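Local coordinates for scyllo-inosose 3-dehydrogenase (Thermotoga maritima, PDB 3IP1), which catalyses the NAD(+)-dependent oxidation of scyllo-inosose to 3-dehydro-scyllo-inosose, probably as a step in the breakdown of myo-inositol, at residues Tyr171-Arg176 with Thr349-Ile354. Sequence-based numbering, arbitrary orientation. Where two conformers were deposited one is given.
Sequences YAWSLR and TFPRVI
Trp173 lays one face of its indole over the first turn of helix 349-358, where two successive residues share the ring between them. Phe350 CB sits 3.6 Å from the centroid of the five-membered ring of Trp173, and Pro351 CD lies 3.6 Å from the centroid of its six-membered ring, only 6° off the ring normal. Both are CH-pi contacts, and the puckered proline ring also brings its CG to 3.4 Å from Trp173 CZ3. The phenyl ring of Phe350 meets the pyrrole half obliquely, the two planes at 39° and Phe350 CD2 coming within 3.2 Å of Trp173 CD1. One turn on, Ile354 carries CG1 anti to its carbonyl carbon (chi1 -67°) and, with CD1 extended beyond it, points this branch toward the strand, to 3.7 Å from Trp173 CB. Across this isoleucine lies Leu175, at about a right angle, its CD2 4.0 Å from Ile354 CG1. Such packing illustrates how an indole joins separate elements of a fold: strand 172-174, paired with strand 124-127, meets the helix that follows 337-340, the last strand of the parallel sheet. The indole's polar atom is satisfied elsewhere, NE1 being hydrogen-bonded to OE2 of Glu128, while Arg113 adds a cation-pi contact and Arg137 of a second subunit packs on both Trp173 and Pro351. Cut back to an alanine here, the side chain would probably leave a gap over Phe350 CB and Pro351, and Glu128 without its indole donor. Phe350 also reaches helix 194-207, its side chain about 4 Å from that of the metal ligand Glu195, which places this packing close to the metal site. Between the two segments, cohesion thus rests on apolar and CH-pi contact, dependent on close fit of shape more than on polar bonding.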
# COMPACT_ATOMS: atom_id res chain seq x y z
N TYR A 171 -0.79 4.77 27.67
CA TYR A 171 -1.49 5.86 26.94
C TYR A 171 -0.74 7.18 26.89
O TYR A 171 -1.13 8.07 26.14
CB TYR A 171 -2.91 6.09 27.47
CG TYR A 171 -3.71 4.83 27.60
CD1 TYR A 171 -3.97 4.03 26.48
CD2 TYR A 171 -4.21 4.42 28.84
CE1 TYR A 171 -4.70 2.85 26.59
CE2 TYR A 171 -4.95 3.24 28.96
CZ TYR A 171 -5.19 2.47 27.83
OH TYR A 171 -5.91 1.29 27.91
N ALA A 172 0.31 7.33 27.71
CA ALA A 172 1.02 8.61 27.80
C ALA A 172 2.19 8.72 26.80
O ALA A 172 2.84 7.72 26.52
CB ALA A 172 1.51 8.85 29.24
N TRP A 173 2.42 9.93 26.28
CA TRP A 173 3.48 10.22 25.32
C TRP A 173 4.27 11.44 25.78
O TRP A 173 3.71 12.45 26.21
CB TRP A 173 2.88 10.51 23.93
CG TRP A 173 2.27 9.30 23.30
CD1 TRP A 173 0.95 8.93 23.32
CD2 TRP A 173 2.96 8.28 22.55
NE1 TRP A 173 0.78 7.75 22.63
CE2 TRP A 173 2.00 7.33 22.14
CE3 TRP A 173 4.30 8.09 22.19
CZ2 TRP A 173 2.33 6.21 21.38
CZ3 TRP A 173 4.64 6.96 21.44
CH2 TRP A 173 3.64 6.04 21.04
N SER A 174 5.59 11.36 25.68
CA SER A 174 6.44 12.44 26.19
C SER A 174 6.31 13.71 25.37
O SER A 174 6.27 13.65 24.14
CB SER A 174 7.89 12.00 26.18
OG SER A 174 8.69 13.08 26.63
N LEU A 175 6.29 14.86 26.04
CA LEU A 175 6.40 16.14 25.34
C LEU A 175 7.80 16.78 25.42
O LEU A 175 7.93 18.00 25.20
CB LEU A 175 5.35 17.14 25.87
CG LEU A 175 3.86 16.78 25.76
CD1 LEU A 175 3.05 17.84 26.50
CD2 LEU A 175 3.37 16.61 24.29
N ARG A 176 8.84 16.00 25.73
CA ARG A 176 10.24 16.51 25.84
C ARG A 176 10.69 17.32 24.63
O ARG A 176 11.34 18.36 24.74
CB ARG A 176 11.22 15.34 26.03
CG ARG A 176 11.35 14.83 27.43
CD ARG A 176 12.56 15.43 28.14
NE ARG A 176 13.79 15.27 27.37
CZ ARG A 176 14.99 15.54 27.85
NH1 ARG A 176 16.07 15.39 27.09
NH2 ARG A 176 15.12 15.97 29.09
N THR A 349 0.77 7.75 15.57
CA THR A 349 0.22 9.05 15.24
C THR A 349 0.58 10.11 16.28
O THR A 349 1.12 11.16 15.92
CB THR A 349 -1.29 8.96 15.02
OG1 THR A 349 -1.54 8.23 13.81
CG2 THR A 349 -1.95 10.35 14.95
N PHE A 350 0.31 9.81 17.56
CA PHE A 350 0.66 10.74 18.65
C PHE A 350 2.10 11.22 18.57
O PHE A 350 2.32 12.41 18.56
CB PHE A 350 0.37 10.15 20.05
CG PHE A 350 -0.88 10.71 20.71
CD1 PHE A 350 -2.13 10.65 20.07
CD2 PHE A 350 -0.82 11.27 21.98
CE1 PHE A 350 -3.29 11.13 20.68
CE2 PHE A 350 -1.98 11.77 22.61
CZ PHE A 350 -3.21 11.71 21.96
N PRO A 351 3.10 10.30 18.50
CA PRO A 351 4.45 10.85 18.58
C PRO A 351 4.86 11.60 17.33
O PRO A 351 5.65 12.53 17.41
CB PRO A 351 5.33 9.61 18.80
CG PRO A 351 4.51 8.44 18.37
CD PRO A 351 3.08 8.83 18.64
N ARG A 352 4.31 11.24 16.18
CA ARG A 352 4.61 12.02 14.99
C ARG A 352 3.95 13.39 15.05
O ARG A 352 4.53 14.37 14.58
CB ARG A 352 4.18 11.29 13.70
CG ARG A 352 5.11 10.17 13.24
CD ARG A 352 4.53 9.53 11.97
NE ARG A 352 5.27 8.37 11.48
CZ ARG A 352 4.94 7.10 11.72
NH1 ARG A 352 3.88 6.80 12.47
NH2 ARG A 352 5.67 6.13 11.21
N VAL A 353 2.74 13.47 15.59
CA VAL A 353 2.09 14.78 15.78
C VAL A 353 2.95 15.65 16.71
O VAL A 353 3.12 16.84 16.47
CB VAL A 353 0.65 14.67 16.32
CG1 VAL A 353 0.16 16.06 16.84
CG2 VAL A 353 -0.27 14.12 15.23
N ILE A 354 3.51 15.04 17.75
CA ILE A 354 4.41 15.74 18.68
C ILE A 354 5.68 16.25 17.97
O ILE A 354 6.05 17.42 18.13
CB ILE A 354 4.71 14.87 19.94
CG1 ILE A 354 3.43 14.70 20.77
CG2 ILE A 354 5.85 15.48 20.78
CD1 ILE A 354 3.38 13.43 21.69